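Serine protease inhibitor 4, isoform B (Drosophila melanogaster, PDB 4P0F) probably inhibits serine-type and perhaps cysteine-type proteases as a serpin, a family that traps its target by inserting its cleaved reactive-centre loop as an extra strand. Local coordinates at residues 94-98 with 116-120; 196-200 with 379-383; 316-320 with 332-336. All coordinates share one frame; numbering follows the deposited sequence.

Along the chain contact 1 comes first and is complete before the others begin; contact 2 then spans a long interval, from strand 197-213 to the C-terminal tail, and contact 3 falls within that interval. Contacts 1 and 3 belong to the large central serpin sheet, where strand 161-174 lies between them, pairing with strands 91-100 and 328-341; their centres are about 15 Å apart. Contact 2 lies at another end of the molecule, its centre about 40 Å from that of contact 1 and about 27 Å from that of contact 3. In this cleaved state contact 3 pairs the inserted strand with 311-324, contact 1 starts the pairing of 91-100 with 120-124, and contact 2 lays the tail against strand 197-213.

Contact 1: residues 94-98 with 116-120; sequences ANKIF and QFLSA
Asn-95 and Phe-117 make the side-chain clasp of this contact: Asn-95 ND2 gives a nearly straight bond (173°) to Phe-117 O at 2.9 Å. The oxygen lies in the plane of the Asn-95 amide, and the amide meets a lone pair in the carbonyl plane. A chi1 of -66° turns CG beside the residue's own backbone N, from where Asn-95 reaches a carbonyl just past helix 107-115. ND2 lies at the edge of the Phe-117 ring, and Asn-95 and Phe-117 both pack against Thr-43 and Met-47 of helix 38-49.

Beside the clasp the backbones join tightly as a parallel bridge. Asn-95 O receives Ala-120 N at 3.0 Å, and Ala-120 O receives Ile-97 N at 3.0 Å. Ser-119 OG also donates to Ala-120 O at 2.9 Å, so a short hydroxyl, well placed here, gives that oxygen a second donor.

The solvent-facing part is looser: a water bridges Asn-95 N and the carbonyl of exposed Leu-118, whose positive phi turns the chain away from the helix. The extended Lys-96 runs over the small Ala-120 CB, with CG 3.9 Å from it, and its NZ bonds to Gln-122.

Since Asn-95 OD1 takes a hydrogen bond from Asn-167 ND2, both ends of the buried amide are engaged; this fixes its rotation and suits asparagine, donor and acceptor in one group.

Contact 2: residues 196-200 with 379-383; sequences TVQVP and RLEEN
Val-199 and Leu-380 supply the apolar part of this contact, with Val-199 CG1 4.0 Å from Leu-380 CB and the two side chains crossing at about a right angle. A branched valine on a strand and a leucine from the tail suit the place, because both also lie against Phe-189. Val-197, farther toward the start of the strand, meets the tail in two ways. Its CG1, anti to the carbonyl carbon (chi1 -68°), is 4.1 Å from Glu-381 CG, the aliphatic part of a glutamate. This leaves Val-197 CG2 between backbone N and carbonyl carbon, against the carbonyl Leu-380 O at 3.2 Å.

Polar groups meet without a hydrogen bond between the two segments. The chain of Glu-382 is extended beyond CG (chi2 176°) and lies across the backbone of residues 198-200. The carbonyl oxygen of Gln-198 stands almost directly above the flat face of the Glu-382 carboxylate, 3.0 Å from CD and 3.3 Å from both OE1 and OE2. These oxygens are all acceptors, so their approach is probably somewhat unfavourable electrostatically, though it is the carboxylate carbon that the carbonyl oxygen faces. Glu-382 OE2 further meets carbons, lying 3.4 Å from Pro-200 CD; proline, lacking an N-H, offers the carboxylate only its ring here. The exposed Gln-198 sends its own amide away, to Thr-188 OG1.

This is a surface contact in which the tail, having left strand 370-377, passes the beginning of strand 197-213. That strand bonds through Val-197 and Val-199 to strand 185-189 and through Pro-200 to Arg-273 of strand 263-281, while Leu-380 also reaches Pro-272 and Phe-274. The tail thus packs beside three neighbouring strands, and Arg-379 O is bonded to Asn-33 ND2.

Contact 3: residues 316-320 with 332-336; sequences IIHKA and AAATG
Thr-335 OG1 is gripped by two groups: His-318 ND1, 2.7 Å away across the strands, and Ser-40 OG from helix 38-49. The hydroxyl lies at the edge of the imidazole, near its plane. The pair belongs to the antiparallel hairpin of strands 311-324 and 328-341, in which 328-341 is the strand that serpins add to their central sheet when the reactive-centre loop is cleaved; it lies between 311-324 and 161-174.

His-318 and Thr-335 face each other as a non-hydrogen-bonded pair, their side chains on the same face of the sheet. With CG anti to the backbone N (chi1 -174°), the His-318 ring comes over to the neighbouring strand, and Thr-335 OG1 turns beside its own backbone N (chi1 -51°) to meet it. His-318 NE2 is bonded to Ser-37 N, so both ring nitrogens are engaged and the ring is held at two points. Histidine and threonine suit this buried face because each satisfies polar atoms there while Thr-335 CG2 still packs against Ile-316 CG2 at 4.0 Å.

The backbone ladder alternates with these pairs. Ile-317 N bonds to Gly-336 O at 2.8 Å, with Gly-336 N returning to Ile-317 O, and Lys-319 and Ala-334 exchange a like pair of bonds. On the face of Ile-317 and Lys-319, the long Lys-319 carries its amine away to Asp-150 O and Lys-149 O.

Residues 332-334 belong to the alanine-rich hinge of the reactive-centre loop, whose small side chains are well suited to sliding into a crowded sheet. Ala-320 and Ala-333 come close together: their CA atoms are only 4.0 Å apart, Ala-333 CB lies 3.4 Å from Lys-319 O, and Ala-320 CB meets Ala-333 CB at 3.8 Å.

Contact 1: residues 94-98 with 116-120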
loop_
_atom_site.group_PDB
_atom_site.type_symbol
_atom_site.label_atom_id
_atom_site.label_comp_id
_atom_site.label_asym_id
_atom_site.label_seq_id
_atom_site.Cartn_x
_atom_site.Cartn_y
_atom_site.Cartn_z
ATOM N N ALA A 94 -4.790 0.042 11.277
ATOM C CA ALA A 94 -5.982 -0.530 11.906
ATOM C C ALA A 94 -6.610 -1.625 11.070
ATOM O O ALA A 94 -6.773 -1.480 9.861
ATOM C CB ALA A 94 -6.998 0.544 12.170
ATOM N N ASN A 95 -6.990 -2.704 11.746
ATOM C CA ASN A 95 -7.655 -3.827 11.123
ATOM C C ASN A 95 -9.038 -4.018 11.706
ATOM O O ASN A 95 -9.248 -3.828 12.905
ATOM C CB ASN A 95 -6.835 -5.102 11.308
ATOM C CG ASN A 95 -5.511 -5.044 10.577
ATOM O OD1 ASN A 95 -5.459 -4.673 9.411
ATOM N ND2 ASN A 95 -4.441 -5.413 11.262
ATOM N N LYS A 96 -9.977 -4.406 10.855
ATOM C CA LYS A 96 -11.318 -4.732 11.329
ATOM C C LYS A 96 -11.980 -5.726 10.402
ATOM O O LYS A 96 -11.791 -5.677 9.194
ATOM C CB LYS A 96 -12.177 -3.470 11.445
ATOM C CG LYS A 96 -13.535 -3.689 12.117
ATOM C CD LYS A 96 -14.093 -2.395 12.690
ATOM C CE LYS A 96 -15.378 -2.631 13.458
ATOM N NZ LYS A 96 -15.831 -1.382 14.158
ATOM N N ILE A 97 -12.780 -6.616 10.981
ATOM C CA ILE A 97 -13.568 -7.550 10.196
ATOM C C ILE A 97 -15.049 -7.258 10.434
ATOM O O ILE A 97 -15.469 -6.980 11.558
ATOM C CB ILE A 97 -13.239 -9.024 10.541
ATOM C CG1 ILE A 97 -13.992 -9.963 9.597
ATOM C CG2 ILE A 97 -13.557 -9.347 11.996
ATOM C CD1 ILE A 97 -13.523 -11.429 9.670
ATOM N N PHE A 98 -15.818 -7.294 9.351
ATOM C CA PHE A 98 -17.249 -7.047 9.403
ATOM C C PHE A 98 -17.949 -8.324 8.961
ATOM O O PHE A 98 -17.704 -8.808 7.859
ATOM C CB PHE A 98 -17.625 -5.872 8.517
ATOM C CG PHE A 98 -16.895 -4.593 8.857
ATOM C CD1 PHE A 98 -15.660 -4.315 8.294
ATOM C CD2 PHE A 98 -17.461 -3.669 9.720
ATOM C CE1 PHE A 98 -15.003 -3.145 8.596
ATOM C CE2 PHE A 98 -16.807 -2.490 10.027
ATOM C CZ PHE A 98 -15.573 -2.231 9.461
ATOM N N GLN A 116 -3.295 -11.116 17.438
ATOM C CA GLN A 116 -2.090 -10.924 16.639
ATOM C C GLN A 116 -2.234 -9.793 15.623
ATOM O O GLN A 116 -1.309 -8.996 15.455
ATOM C CB GLN A 116 -1.724 -12.229 15.929
ATOM C CG GLN A 116 -1.539 -13.405 16.881
ATOM C CD GLN A 116 -0.401 -13.198 17.860
ATOM O OE1 GLN A 116 0.603 -12.560 17.539
ATOM N NE2 GLN A 116 -0.552 -13.739 19.064
ATOM N N PHE A 117 -3.378 -9.717 14.942
ATOM C CA PHE A 117 -3.617 -8.639 13.985
ATOM C C PHE A 117 -4.300 -7.447 14.646
ATOM O O PHE A 117 -4.555 -6.431 13.995
ATOM C CB PHE A 117 -4.451 -9.127 12.793
ATOM C CG PHE A 117 -3.663 -9.895 11.784
ATOM C CD1 PHE A 117 -3.478 -11.265 11.923
ATOM C CD2 PHE A 117 -3.095 -9.258 10.695
ATOM C CE1 PHE A 117 -2.747 -11.977 11.000
ATOM C CE2 PHE A 117 -2.368 -9.973 9.764
ATOM C CZ PHE A 117 -2.188 -11.330 9.914
ATOM N N LEU A 118 -4.588 -7.571 15.939
ATOM C CA LEU A 118 -5.147 -6.471 16.712
ATOM C C LEU A 118 -6.425 -5.974 16.045
ATOM O O LEU A 118 -6.765 -4.791 16.095
ATOM C CB LEU A 118 -4.114 -5.342 16.851
ATOM C CG LEU A 118 -2.765 -5.750 17.463
ATOM C CD1 LEU A 118 -1.840 -4.540 17.542
ATOM C CD2 LEU A 118 -2.938 -6.373 18.844
ATOM N N SER A 119 -7.144 -6.908 15.442
ATOM C CA SER A 119 -8.323 -6.590 14.657
ATOM C C SER A 119 -9.549 -6.409 15.519
ATOM O O SER A 119 -9.773 -7.161 16.462
ATOM C CB SER A 119 -8.597 -7.691 13.638
ATOM O OG SER A 119 -9.655 -7.324 12.769
ATOM N N ALA A 120 -10.340 -5.398 15.182
ATOM C CA ALA A 120 -11.658 -5.239 15.761
ATOM C C ALA A 120 -12.612 -6.143 14.990
ATOM O O ALA A 120 -12.249 -6.693 13.954
ATOM C CB ALA A 120 -12.110 -3.790 15.697
HETATM O O HOH W 1 -5.988 -2.728 14.511
#

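Contact 2: residues 196-200 with 379-383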
loop_
_atom_site.group_PDB
_atom_site.type_symbol
_atom_site.label_atom_id
_atom_site.label_comp_id
_atom_site.label_asym_id
_atom_site.label_seq_id
_atom_site.Cartn_x
_atom_site.Cartn_y
_atom_site.Cartn_z
ATOM N N THR A 196 5.874 19.239 -22.250
ATOM C CA THR A 196 6.213 19.707 -20.913
ATOM C C THR A 196 5.057 20.477 -20.286
ATOM O O THR A 196 4.142 20.918 -20.977
ATOM C CB THR A 196 7.449 20.621 -20.930
ATOM O OG1 THR A 196 7.115 21.873 -21.540
ATOM C CG2 THR A 196 8.595 19.973 -21.681
ATOM N N VAL A 197 5.121 20.649 -18.970
ATOM C CA VAL A 197 4.138 21.437 -18.239
ATOM C C VAL A 197 4.845 22.205 -17.136
ATOM O O VAL A 197 5.921 21.807 -16.705
ATOM C CB VAL A 197 3.042 20.550 -17.626
ATOM C CG1 VAL A 197 2.186 19.933 -18.721
ATOM C CG2 VAL A 197 3.673 19.477 -16.759
ATOM N N GLN A 198 4.256 23.319 -16.703
ATOM C CA GLN A 198 4.751 24.041 -15.539
ATOM C C GLN A 198 4.000 23.596 -14.287
ATOM O O GLN A 198 2.771 23.640 -14.249
ATOM C CB GLN A 198 4.600 25.552 -15.730
ATOM C CG GLN A 198 5.320 26.090 -16.951
ATOM C CD GLN A 198 6.814 25.873 -16.882
ATOM O OE1 GLN A 198 7.477 26.353 -15.961
ATOM N NE2 GLN A 198 7.353 25.142 -17.852
ATOM N N VAL A 199 4.745 23.171 -13.274
ATOM C CA VAL A 199 4.173 22.767 -11.993
ATOM C C VAL A 199 4.986 23.344 -10.834
ATOM O O VAL A 199 6.164 23.645 -10.992
ATOM C CB VAL A 199 4.117 21.229 -11.865
ATOM C CG1 VAL A 199 3.291 20.640 -13.000
ATOM C CG2 VAL A 199 5.514 20.636 -11.851
ATOM N N PRO A 200 4.364 23.479 -9.655
ATOM C CA PRO A 200 5.112 23.983 -8.499
ATOM C C PRO A 200 6.255 23.072 -8.102
ATOM O O PRO A 200 6.033 21.885 -7.837
ATOM C CB PRO A 200 4.057 24.043 -7.394
ATOM C CG PRO A 200 3.012 23.061 -7.816
ATOM C CD PRO A 200 2.974 23.142 -9.306
ATOM N N ARG A 379 2.657 11.658 -14.848
ATOM C CA ARG A 379 2.045 12.803 -15.502
ATOM C C ARG A 379 1.656 13.818 -14.458
ATOM O O ARG A 379 1.010 13.475 -13.479
ATOM C CB ARG A 379 0.807 12.385 -16.301
ATOM C CG ARG A 379 1.080 11.395 -17.418
ATOM C CD ARG A 379 -0.201 11.047 -18.163
ATOM N NE ARG A 379 0.020 10.017 -19.175
ATOM C CZ ARG A 379 -0.898 9.615 -20.050
ATOM N NH1 ARG A 379 -2.110 10.157 -20.048
ATOM N NH2 ARG A 379 -0.602 8.671 -20.933
ATOM N N LEU A 380 2.046 15.071 -14.664
ATOM C CA LEU A 380 1.585 16.143 -13.801
ATOM C C LEU A 380 1.006 17.257 -14.645
ATOM O O LEU A 380 1.400 17.443 -15.791
ATOM C CB LEU A 380 2.719 16.679 -12.933
ATOM C CG LEU A 380 3.268 15.742 -11.864
ATOM C CD1 LEU A 380 4.463 16.392 -11.182
ATOM C CD2 LEU A 380 2.192 15.394 -10.841
ATOM N N GLU A 381 0.046 17.973 -14.075
ATOM C CA GLU A 381 -0.445 19.210 -14.665
ATOM C C GLU A 381 -0.852 20.164 -13.557
ATOM O O GLU A 381 -1.251 19.735 -12.470
ATOM C CB GLU A 381 -1.632 18.950 -15.597
ATOM C CG GLU A 381 -1.248 18.467 -16.995
ATOM C CD GLU A 381 -1.236 16.950 -17.137
ATOM O OE1 GLU A 381 -2.044 16.267 -16.470
ATOM O OE2 GLU A 381 -0.415 16.441 -17.932
ATOM N N GLU A 382 -0.715 21.456 -13.826
ATOM C CA GLU A 382 -1.368 22.475 -13.026
ATOM C C GLU A 382 -2.783 22.583 -13.562
ATOM O O GLU A 382 -2.974 22.870 -14.740
ATOM C CB GLU A 382 -0.645 23.822 -13.119
ATOM C CG GLU A 382 0.493 24.008 -12.129
ATOM C CD GLU A 382 1.243 25.319 -12.334
ATOM O OE1 GLU A 382 0.844 26.103 -13.221
ATOM O OE2 GLU A 382 2.234 25.566 -11.610
ATOM N N ASN A 383 -3.778 22.309 -12.728
ATOM C CA ASN A 383 -5.151 22.447 -13.176
ATOM C C ASN A 383 -5.495 23.923 -13.311
ATOM O O ASN A 383 -5.259 24.710 -12.394
ATOM C CB ASN A 383 -6.119 21.757 -12.217
ATOM C CG ASN A 383 -7.533 21.707 -12.760
ATOM O OD1 ASN A 383 -7.752 21.848 -13.964
ATOM N ND2 ASN A 383 -8.501 21.511 -11.873
#

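Contact 3: residues 316-320 with 332-336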
loop_
_atom_site.group_PDB
_atom_site.type_symbol
_atom_site.label_atom_id
_atom_site.label_comp_id
_atom_site.label_asym_id
_atom_site.label_seq_id
_atom_site.Cartn_x
_atom_site.Cartn_y
_atom_site.Cartn_z
ATOM N N ILE A 316 -11.475 -7.620 -4.071
ATOM C CA ILE A 316 -10.413 -7.029 -3.272
ATOM C C ILE A 316 -10.249 -5.608 -3.774
ATOM O O ILE A 316 -9.880 -5.413 -4.924
ATOM C CB ILE A 316 -9.058 -7.764 -3.396
ATOM C CG1 ILE A 316 -9.214 -9.260 -3.126
ATOM C CG2 ILE A 316 -8.038 -7.129 -2.447
ATOM C CD1 ILE A 316 -7.911 -10.058 -3.267
ATOM N N ILE A 317 -10.573 -4.624 -2.940
ATOM C CA ILE A 317 -10.553 -3.229 -3.374
ATOM C C ILE A 317 -9.482 -2.477 -2.600
ATOM O O ILE A 317 -9.395 -2.587 -1.386
ATOM C CB ILE A 317 -11.922 -2.555 -3.172
ATOM C CG1 ILE A 317 -12.987 -3.270 -4.008
ATOM C CG2 ILE A 317 -11.852 -1.097 -3.573
ATOM C CD1 ILE A 317 -14.407 -3.021 -3.553
ATOM N N HIS A 318 -8.658 -1.720 -3.317
ATOM C CA HIS A 318 -7.614 -0.938 -2.692
ATOM C C HIS A 318 -7.730 0.492 -3.145
ATOM O O HIS A 318 -7.903 0.759 -4.337
ATOM C CB HIS A 318 -6.236 -1.484 -3.041
ATOM C CG HIS A 318 -5.116 -0.811 -2.316
ATOM N ND1 HIS A 318 -4.852 -1.031 -0.982
ATOM C CD2 HIS A 318 -4.178 0.069 -2.742
ATOM C CE1 HIS A 318 -3.796 -0.326 -0.621
ATOM N NE2 HIS A 318 -3.371 0.355 -1.669
ATOM N N LYS A 319 -7.637 1.401 -2.188
ATOM C CA LYS A 319 -7.628 2.831 -2.490
ATOM C C LYS A 319 -6.516 3.495 -1.717
ATOM O O LYS A 319 -6.286 3.164 -0.561
ATOM C CB LYS A 319 -8.966 3.474 -2.138
ATOM C CG LYS A 319 -10.118 3.076 -3.030
ATOM C CD LYS A 319 -11.256 4.109 -2.935
ATOM C CE LYS A 319 -12.492 3.654 -3.713
ATOM N NZ LYS A 319 -13.681 4.575 -3.626
ATOM N N ALA A 320 -5.840 4.451 -2.352
ATOM C CA ALA A 320 -4.734 5.141 -1.703
ATOM C C ALA A 320 -4.658 6.609 -2.137
ATOM O O ALA A 320 -5.181 7.004 -3.184
ATOM C CB ALA A 320 -3.433 4.426 -1.989
ATOM N N ALA A 332 -2.556 7.866 2.900
ATOM C CA ALA A 332 -3.498 6.938 3.485
ATOM C C ALA A 332 -3.857 5.883 2.465
ATOM O O ALA A 332 -3.773 6.113 1.263
ATOM C CB ALA A 332 -4.750 7.659 3.961
ATOM N N ALA A 333 -4.269 4.723 2.954
ATOM C CA ALA A 333 -4.750 3.681 2.077
ATOM C C ALA A 333 -5.652 2.750 2.861
ATOM O O ALA A 333 -5.603 2.715 4.088
ATOM C CB ALA A 333 -3.592 2.904 1.468
ATOM N N ALA A 334 -6.460 1.988 2.141
ATOM C CA ALA A 334 -7.212 0.908 2.757
ATOM C C ALA A 334 -7.421 -0.197 1.749
ATOM O O ALA A 334 -7.464 0.049 0.543
ATOM C CB ALA A 334 -8.557 1.410 3.307
ATOM N N THR A 335 -7.513 -1.421 2.267
ATOM C CA THR A 335 -7.787 -2.600 1.466
ATOM C C THR A 335 -8.977 -3.341 2.075
ATOM O O THR A 335 -8.991 -3.603 3.273
ATOM C CB THR A 335 -6.578 -3.551 1.402
ATOM O OG1 THR A 335 -5.395 -2.833 1.023
ATOM C CG2 THR A 335 -6.826 -4.667 0.398
ATOM N N GLY A 336 -9.979 -3.625 1.246
ATOM C CA GLY A 336 -11.150 -4.367 1.677
ATOM C C GLY A 336 -11.304 -5.621 0.840
ATOM O O GLY A 336 -11.294 -5.558 -0.387
#